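Local atomic coordinates of p-47 protein (Clostridium botulinum, PDB entry 6EKT), a protein that may form part of a progenitor complex protecting botulinum neurotoxin in the host gut, and folds like the tubular lipid-binding (TULIP) proteins. Residues A[290-295]-A[388-393]; A[247-252]-A[269-274]. All coordinates share one frame; numbering follows the deposited sequence. Where two conformers were deposited one is given.

Contact 1 (A[290-295]-A[388-393]); sequences YGLKVA and IKSIEG
Ser-390, on the long helix 374-394, reaches the strand 292-294 region through Leu-292 and Tyr-290, and this small side chain illustrates how a serine can serve an apolar and a polar neighbour at once. Ser-390 CB lies against the isobutyl end of Leu-292, 3.6 Å from CD1 and 3.8 Å from CD2, so the fork of the leucine straddles the methylene. One bond further out, Ser-390 OG stands anti to the backbone N (chi1 -178°), which directs it across Leu-292 CD2, at 3.4 Å, and on toward the phenol. Ser-390 OG comes to 3.2 Å from Tyr-290 OH, meeting the ring obliquely near CZ and CE1.

The tyrosine is brought here by a first torsion of 53°, with CG lodged between the backbone N and the carbonyl carbon. That turn carries the ring past Leu-292 and sets its hydroxyl beside the helix. Water 1 closes a small triangle of oxygens, lying 2.9 Å from Tyr-290 OH and 2.7 Å from Ser-390 OG and hydrogen-bonded to each. A further hydrogen bond links Ser-390 OG to Trp-289 NE1; because an indole N-H can only donate, the serine oxygen must accept there.

The setting is the TULIP-like fold, in which beta-sheet wraps around a long helix. Ile-388 and Ile-391 of the same helix pack against the sheet on Phe-336, and Leu-292 is backbone hydrogen-bonded to Tyr-299 of strand 297-311, making the segment part of that wrapping. The contact lies at the surface. There the serine hydroxyl is held by an indole and a shared water while its methylene rests against the two methyls of Leu-292, and the water joins the helix to the loop that leads into strand 292-294.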
ATOM      1  N   TYR A 290     -29.530  20.334  -4.313  1.00 24.71           N
ATOM      2  CA  TYR A 290     -30.518  20.306  -5.385  1.00 25.68           C
ATOM      3  C   TYR A 290     -31.925  20.656  -4.866  1.00 24.54           C
ATOM      4  O   TYR A 290     -32.196  20.592  -3.669  1.00 23.11           O
ATOM      5  CB  TYR A 290     -30.510  18.974  -6.136  1.00 26.57           C
ATOM      6  CG  TYR A 290     -30.649  17.738  -5.274  1.00 27.24           C
ATOM      7  CD1 TYR A 290     -31.907  17.195  -4.976  1.00 27.90           C
ATOM      8  CD2 TYR A 290     -29.519  17.082  -4.781  1.00 26.94           C
ATOM      9  CE1 TYR A 290     -32.029  16.034  -4.206  1.00 27.85           C
ATOM     10  CE2 TYR A 290     -29.637  15.939  -4.003  1.00 27.54           C
ATOM     11  CZ  TYR A 290     -30.892  15.413  -3.727  1.00 27.76           C
ATOM     12  OH  TYR A 290     -30.982  14.268  -2.948  1.00 28.23           O
ATOM     13  N   GLY A 291     -32.795  21.059  -5.776  1.00 25.45           N
ATOM     14  CA  GLY A 291     -34.157  21.447  -5.415  1.00 26.18           C
ATOM     15  C   GLY A 291     -34.934  20.247  -4.920  1.00 26.75           C
ATOM     16  O   GLY A 291     -34.901  19.189  -5.538  1.00 26.66           O
ATOM     17  N   LEU A 292     -35.607  20.423  -3.790  1.00 26.54           N
ATOM     18  CA  LEU A 292     -36.501  19.403  -3.219  1.00 27.33           C
ATOM     19  C   LEU A 292     -37.950  19.847  -3.249  1.00 28.17           C
ATOM     20  O   LEU A 292     -38.291  20.929  -2.735  1.00 27.02           O
ATOM     21  CB  LEU A 292     -36.130  19.142  -1.756  1.00 27.07           C
ATOM     22  CG  LEU A 292     -34.792  18.538  -1.460  1.00 27.46           C
ATOM     23  CD1 LEU A 292     -34.636  18.585   0.057  1.00 26.38           C
ATOM     24  CD2 LEU A 292     -34.791  17.104  -1.977  1.00 28.25           C
ATOM     25  N   LYS A 293     -38.816  18.993  -3.805  1.00 29.15           N
ATOM     26  CA  LYS A 293     -40.221  19.336  -3.935  1.00 30.73           C
ATOM     27  C   LYS A 293     -40.941  18.905  -2.672  1.00 30.53           C
ATOM     28  O   LYS A 293     -40.933  17.731  -2.316  1.00 31.60           O
ATOM     29  CB  LYS A 293     -40.863  18.679  -5.169  1.00 32.15           C
ATOM     30  CG  LYS A 293     -42.203  19.282  -5.556  1.00 34.60           C
ATOM     31  CD  LYS A 293     -42.569  18.888  -6.983  1.00 37.45           C
ATOM     32  CE  LYS A 293     -44.055  18.849  -7.266  1.00 40.93           C
ATOM     33  NZ  LYS A 293     -44.784  20.094  -6.901  1.00 41.88           N
ATOM     34  N   VAL A 294     -41.527  19.876  -1.998  1.00 30.20           N
ATOM     35  CA  VAL A 294     -42.344  19.648  -0.804  1.00 30.64           C
ATOM     36  C   VAL A 294     -43.679  20.333  -1.057  1.00 31.11           C
ATOM     37  O   VAL A 294     -43.745  21.554  -1.282  1.00 31.05           O
ATOM     38  CB  VAL A 294     -41.656  20.179   0.485  1.00 28.71           C
ATOM     39  CG1 VAL A 294     -42.433  19.742   1.723  1.00 29.05           C
ATOM     40  CG2 VAL A 294     -40.210  19.716   0.569  1.00 29.17           C
ATOM     41  N   ALA A 295     -44.752  19.536  -1.030  1.00 32.60           N
ATOM     42  CA  ALA A 295     -46.067  19.918  -1.561  1.00 33.52           C
ATOM     43  C   ALA A 295     -45.929  20.500  -2.983  1.00 33.52           C
ATOM     44  O   ALA A 295     -45.345  19.849  -3.852  1.00 34.52           O
ATOM     45  CB  ALA A 295     -46.847  20.845  -0.601  1.00 34.02           C
ATOM     46  N   ILE A 388     -33.458  17.649   5.868  1.00 19.76           N
ATOM     47  CA  ILE A 388     -32.590  16.813   6.704  1.00 19.69           C
ATOM     48  C   ILE A 388     -32.553  15.374   6.165  1.00 20.12           C
ATOM     49  O   ILE A 388     -31.453  14.808   5.977  1.00 20.01           O
ATOM     50  CB  ILE A 388     -33.027  16.852   8.206  1.00 19.74           C
ATOM     51  CG1 ILE A 388     -32.673  18.219   8.826  1.00 19.26           C
ATOM     52  CG2 ILE A 388     -32.338  15.727   8.993  1.00 20.01           C
ATOM     53  CD1 ILE A 388     -33.320  18.489  10.184  1.00 20.19           C
ATOM     54  N   LYS A 389     -33.727  14.812   5.853  1.00 21.39           N
ATOM     55  CA  LYS A 389     -33.796  13.416   5.340  1.00 22.53           C
ATOM     56  C   LYS A 389     -33.084  13.281   3.993  1.00 22.47           C
ATOM     57  O   LYS A 389     -32.355  12.290   3.762  1.00 22.37           O
ATOM     58  CB  LYS A 389     -35.232  12.919   5.243  1.00 23.77           C
ATOM     59  CG  LYS A 389     -35.904  12.766   6.617  1.00 24.88           C
ATOM     60  CD  LYS A 389     -35.408  11.557   7.377  1.00 25.63           C
ATOM     61  CE  LYS A 389     -35.808  10.245   6.698  1.00 27.39           C
ATOM     62  NZ  LYS A 389     -35.253   9.058   7.422  1.00 28.78           N
ATOM     63  N   SER A 390     -33.255  14.288   3.134  1.00 22.08           N
ATOM     64  CA  SER A 390     -32.579  14.289   1.818  1.00 22.43           C
ATOM     65  C   SER A 390     -31.061  14.202   1.969  1.00 22.27           C
ATOM     66  O   SER A 390     -30.418  13.324   1.376  1.00 22.50           O
ATOM     67  CB  SER A 390     -32.962  15.520   0.984  1.00 22.68           C
ATOM     68  OG  SER A 390     -32.326  15.465  -0.284  1.00 23.27           O
ATOM     69  N   ILE A 391     -30.505  15.107   2.777  1.00 21.39           N
ATOM     70  CA  ILE A 391     -29.069  15.175   2.999  1.00 21.51           C
ATOM     71  C   ILE A 391     -28.573  13.875   3.636  1.00 22.06           C
ATOM     72  O   ILE A 391     -27.615  13.264   3.129  1.00 22.14           O
ATOM     73  CB  ILE A 391     -28.676  16.414   3.831  1.00 20.47           C
ATOM     74  CG1 ILE A 391     -29.027  17.692   3.053  1.00 20.97           C
ATOM     75  CG2 ILE A 391     -27.192  16.362   4.243  1.00 19.65           C
ATOM     76  CD1 ILE A 391     -28.963  18.962   3.890  1.00 20.49           C
ATOM     77  N   GLU A 392     -29.245  13.424   4.701  1.00 22.20           N
ATOM     78  CA  GLU A 392     -28.842  12.178   5.396  1.00 23.37           C
ATOM     79  C   GLU A 392     -28.774  11.014   4.436  1.00 23.81           C
ATOM     80  O   GLU A 392     -27.842  10.227   4.493  1.00 23.10           O
ATOM     81  CB  GLU A 392     -29.805  11.831   6.538  1.00 23.40           C
ATOM     82  CG  GLU A 392     -29.635  12.763   7.732  1.00 23.26           C
ATOM     83  CD  GLU A 392     -30.698  12.579   8.798  1.00 24.22           C
ATOM     84  OE1 GLU A 392     -31.728  11.910   8.536  1.00 23.72           O
ATOM     85  OE2 GLU A 392     -30.482  13.110   9.918  1.00 25.55           O
ATOM     86  N   GLY A 393     -29.757  10.930   3.536  1.00 24.33           N
ATOM     87  CA  GLY A 393     -29.855   9.800   2.617  1.00 25.28           C
ATOM     88  C   GLY A 393     -28.812   9.874   1.507  1.00 24.81           C
ATOM     89  O   GLY A 393     -28.514   8.864   0.874  1.00 25.08           O
TER
HETATM   90  O   HOH W   1     -33.465  13.472  -1.685  1.00 29.95           O

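Contact 2 (A[247-252]-A[269-274]); sequences FLQNMV and FEVIST
Leu-248 and Gln-249, neighbours on helix 244-252, meet Val-271 on an end strand of the curled antiparallel sheet, so that in this TULIP-like fold a short helix packs on the face of the sheet at its end strand. The helix finishes in a wider pi-type turn, where Phe-247 O receives both Met-251 N and Val-252 N. The apolar part of the contact is slight: Leu-248 CB approaches Val-271 CG2 at 4.0 Å, and the same methyl lies 3.9 Å from Gln-249 CA. With CG2 anti to its own carbonyl carbon, Val-271 presents one branch to the helix backbone, while the leucine continues inward to Leu-310 of strand 297-311.

Polar and apolar groups also touch directly. The Gln-249 chain bends at chi2 (63°), which brings OE1 of Gln-249, and not NE2, to 3.6 Å from Val-271 CG2; the two side chains cross obliquely.

Hydrogen bonding across the interface is indirect. Glu-270 and Ile-272 are backbone hydrogen-bonded to Val-282 and Arg-280 of strand 279-288, whereas Val-271 N turns to solvent for its partner. One molecule spans strand and helix: water 2 accepts from Val-271 N at 2.9 Å and donates to Gln-249 OE1 at 2.7 Å.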
ATOM      1  N   PHE A 247      -5.842   8.209   0.703  1.00 22.74           N
ATOM      2  CA  PHE A 247      -7.182   7.627   0.524  1.00 22.37           C
ATOM      3  C   PHE A 247      -8.239   8.755   0.438  1.00 23.15           C
ATOM      4  O   PHE A 247      -9.075   8.770  -0.473  1.00 23.30           O
ATOM      5  CB  PHE A 247      -7.490   6.659   1.679  1.00 22.59           C
ATOM      6  CG  PHE A 247      -8.892   6.112   1.672  1.00 23.62           C
ATOM      7  CD1 PHE A 247      -9.321   5.239   0.665  1.00 24.26           C
ATOM      8  CD2 PHE A 247      -9.799   6.494   2.669  1.00 23.92           C
ATOM      9  CE1 PHE A 247     -10.623   4.746   0.657  1.00 25.15           C
ATOM     10  CE2 PHE A 247     -11.106   5.992   2.674  1.00 24.49           C
ATOM     11  CZ  PHE A 247     -11.516   5.120   1.675  1.00 24.80           C
ATOM     12  N   LEU A 248      -8.172   9.686   1.379  1.00 22.87           N
ATOM     13  CA  LEU A 248      -9.099  10.832   1.398  1.00 23.83           C
ATOM     14  C   LEU A 248      -8.954  11.678   0.138  1.00 24.42           C
ATOM     15  O   LEU A 248      -9.952  12.033  -0.470  1.00 25.39           O
ATOM     16  CB  LEU A 248      -8.871  11.687   2.646  1.00 23.41           C
ATOM     17  CG  LEU A 248      -9.307  11.069   3.975  1.00 24.10           C
ATOM     18  CD1 LEU A 248      -8.885  11.954   5.143  1.00 24.75           C
ATOM     19  CD2 LEU A 248     -10.819  10.823   4.008  1.00 24.19           C
ATOM     20  N   GLN A 249      -7.716  11.978  -0.252  1.00 25.34           N
ATOM     21  CA  GLN A 249      -7.438  12.885  -1.347  1.00 26.52           C
ATOM     22  C   GLN A 249      -7.855  12.272  -2.683  1.00 28.65           C
ATOM     23  O   GLN A 249      -8.520  12.940  -3.491  1.00 28.56           O
ATOM     24  CB  GLN A 249      -5.949  13.271  -1.372  1.00 27.16           C
ATOM     25  CG  GLN A 249      -5.529  14.178  -2.532  1.00 27.83           C
ATOM     26  CD  GLN A 249      -6.207  15.542  -2.507  1.00 28.44           C
ATOM     27  OE1 GLN A 249      -6.305  16.184  -1.459  1.00 27.53           O
ATOM     28  NE2 GLN A 249      -6.644  15.997  -3.671  1.00 28.89           N
ATOM     29  N   ASN A 250      -7.528  10.990  -2.872  1.00 28.43           N
ATOM     30  CA  ASN A 250      -7.627  10.357  -4.183  1.00 29.53           C
ATOM     31  C   ASN A 250      -8.720   9.343  -4.386  1.00 30.71           C
ATOM     32  O   ASN A 250      -9.002   8.946  -5.524  1.00 32.35           O
ATOM     33  CB  ASN A 250      -6.275   9.752  -4.545  1.00 29.45           C
ATOM     34  CG  ASN A 250      -5.182  10.769  -4.472  1.00 29.75           C
ATOM     35  OD1 ASN A 250      -4.352  10.742  -3.549  1.00 29.87           O
ATOM     36  ND2 ASN A 250      -5.195  11.715  -5.405  1.00 28.79           N
ATOM     37  N   MET A 251      -9.357   8.917  -3.312  1.00 30.91           N
ATOM     38  CA  MET A 251     -10.476   8.001  -3.462  1.00 32.55           C
ATOM     39  C   MET A 251     -11.799   8.563  -2.922  1.00 32.30           C
ATOM     40  O   MET A 251     -12.874   8.334  -3.503  1.00 33.72           O
ATOM     41  CB  MET A 251     -10.098   6.640  -2.884  1.00 35.11           C
ATOM     42  CG  MET A 251      -8.992   6.057  -3.743  1.00 36.73           C
ATOM     43  SD  MET A 251      -7.828   5.020  -2.901  1.00 39.04           S
ATOM     44  CE  MET A 251      -8.643   3.472  -3.229  1.00 37.60           C
ATOM     45  N   VAL A 252     -11.711   9.332  -1.846  1.00 30.31           N
ATOM     46  CA  VAL A 252     -12.917   9.888  -1.226  1.00 29.82           C
ATOM     47  C   VAL A 252     -13.315  11.256  -1.800  1.00 30.11           C
ATOM     48  O   VAL A 252     -14.492  11.455  -2.107  1.00 29.42           O
ATOM     49  CB  VAL A 252     -12.801   9.933   0.315  1.00 28.75           C
ATOM     50  CG1 VAL A 252     -14.006  10.608   0.959  1.00 27.47           C
ATOM     51  CG2 VAL A 252     -12.655   8.523   0.877  1.00 28.90           C
ATOM     52  N   PHE A 269     -14.689  21.011  -1.944  1.00 28.48           N
ATOM     53  CA  PHE A 269     -14.102  20.382  -0.777  1.00 27.52           C
ATOM     54  C   PHE A 269     -12.584  20.311  -0.914  1.00 29.13           C
ATOM     55  O   PHE A 269     -12.050  20.490  -2.007  1.00 29.43           O
ATOM     56  CB  PHE A 269     -14.639  18.955  -0.606  1.00 26.35           C
ATOM     57  CG  PHE A 269     -16.145  18.857  -0.565  1.00 25.16           C
ATOM     58  CD1 PHE A 269     -16.892  18.696  -1.756  1.00 25.33           C
ATOM     59  CD2 PHE A 269     -16.824  18.898   0.653  1.00 24.44           C
ATOM     60  CE1 PHE A 269     -18.286  18.584  -1.732  1.00 24.88           C
ATOM     61  CE2 PHE A 269     -18.225  18.782   0.682  1.00 23.45           C
ATOM     62  CZ  PHE A 269     -18.953  18.623  -0.504  1.00 23.89           C
ATOM     63  N   GLU A 270     -11.916  20.028   0.203  1.00 29.29           N
ATOM     64  CA  GLU A 270     -10.470  19.850   0.235  1.00 30.25           C
ATOM     65  C   GLU A 270     -10.064  19.051   1.470  1.00 28.87           C
ATOM     66  O   GLU A 270     -10.797  19.007   2.465  1.00 25.92           O
ATOM     67  CB  GLU A 270      -9.758  21.220   0.219  1.00 33.43           C
ATOM     68  CG  GLU A 270      -9.823  21.985   1.530  1.00 36.55           C
ATOM     69  CD  GLU A 270      -9.273  23.392   1.417  1.00 40.24           C
ATOM     70  OE1 GLU A 270     -10.042  24.284   1.046  1.00 43.60           O
ATOM     71  OE2 GLU A 270      -8.074  23.609   1.698  1.00 43.53           O
ATOM     72  N   VAL A 271      -8.867  18.458   1.404  1.00 27.00           N
ATOM     73  CA  VAL A 271      -8.290  17.744   2.523  1.00 27.03           C
ATOM     74  C   VAL A 271      -7.429  18.694   3.356  1.00 27.80           C
ATOM     75  O   VAL A 271      -6.524  19.344   2.834  1.00 28.48           O
ATOM     76  CB  VAL A 271      -7.422  16.541   2.039  1.00 27.00           C
ATOM     77  CG1 VAL A 271      -6.631  15.951   3.196  1.00 26.74           C
ATOM     78  CG2 VAL A 271      -8.301  15.476   1.400  1.00 26.71           C
ATOM     79  N   ILE A 272      -7.727  18.779   4.650  1.00 27.52           N
ATOM     80  CA  ILE A 272      -6.852  19.454   5.602  1.00 29.35           C
ATOM     81  C   ILE A 272      -5.896  18.391   6.160  1.00 29.34           C
ATOM     82  O   ILE A 272      -6.338  17.385   6.725  1.00 28.69           O
ATOM     83  CB  ILE A 272      -7.675  20.100   6.751  1.00 30.71           C
ATOM     84  CG1 ILE A 272      -8.801  20.991   6.194  1.00 31.75           C
ATOM     85  CG2 ILE A 272      -6.777  20.810   7.771  1.00 32.33           C
ATOM     86  CD1 ILE A 272      -8.380  22.236   5.420  1.00 33.95           C
ATOM     87  N   SER A 273      -4.598  18.624   5.992  0.50 30.43           N
ATOM     88  CA  SER A 273      -3.589  17.730   6.532  0.50 31.11           C
ATOM     89  C   SER A 273      -3.547  17.880   8.039  0.50 31.21           C
ATOM     90  O   SER A 273      -3.715  18.984   8.569  0.50 31.75           O
ATOM     91  CB  SER A 273      -2.220  18.028   5.927  0.50 32.56           C
ATOM     92  OG  SER A 273      -2.210  17.701   4.552  0.50 33.21           O
ATOM     93  N   THR A 274      -3.372  16.753   8.715  1.00 30.52           N
ATOM     94  CA  THR A 274      -3.168  16.721  10.165  1.00 31.19           C
ATOM     95  C   THR A 274      -1.800  16.101  10.523  1.00 31.75           C
ATOM     96  O   THR A 274      -1.376  16.152  11.681  1.00 31.03           O
ATOM     97  CB  THR A 274      -4.305  15.966  10.888  1.00 32.09           C
ATOM     98  OG1 THR A 274      -4.480  14.672  10.303  1.00 31.21           O
ATOM     99  CG2 THR A 274      -5.638  16.744  10.818  1.00 31.81           C
TER
HETATM  100  O   HOH W   2      -7.482  18.559  -1.085  1.00 34.18           O

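Overall arrangement
After 200-odd residues given largely to other sheets, the chain enters helix 244-252, crosses a connection without regular secondary structure and returns as strand 269-273, where contact 2 closes a short loop. The sheet then builds up strand by strand; segment 290-295 opens contact 1, which closes only after the chain has added most of the remaining strands and run along helix 374-394. The two loops therefore follow in series and neither nest nor cross. Both contacts reach the same curled eight-stranded sheet: contact 2 joins a short helix to an end strand, contact 1 the long helix to strand 292-294 and the loop leading into it. Their centres lie about 26 Å apart, and they do not touch.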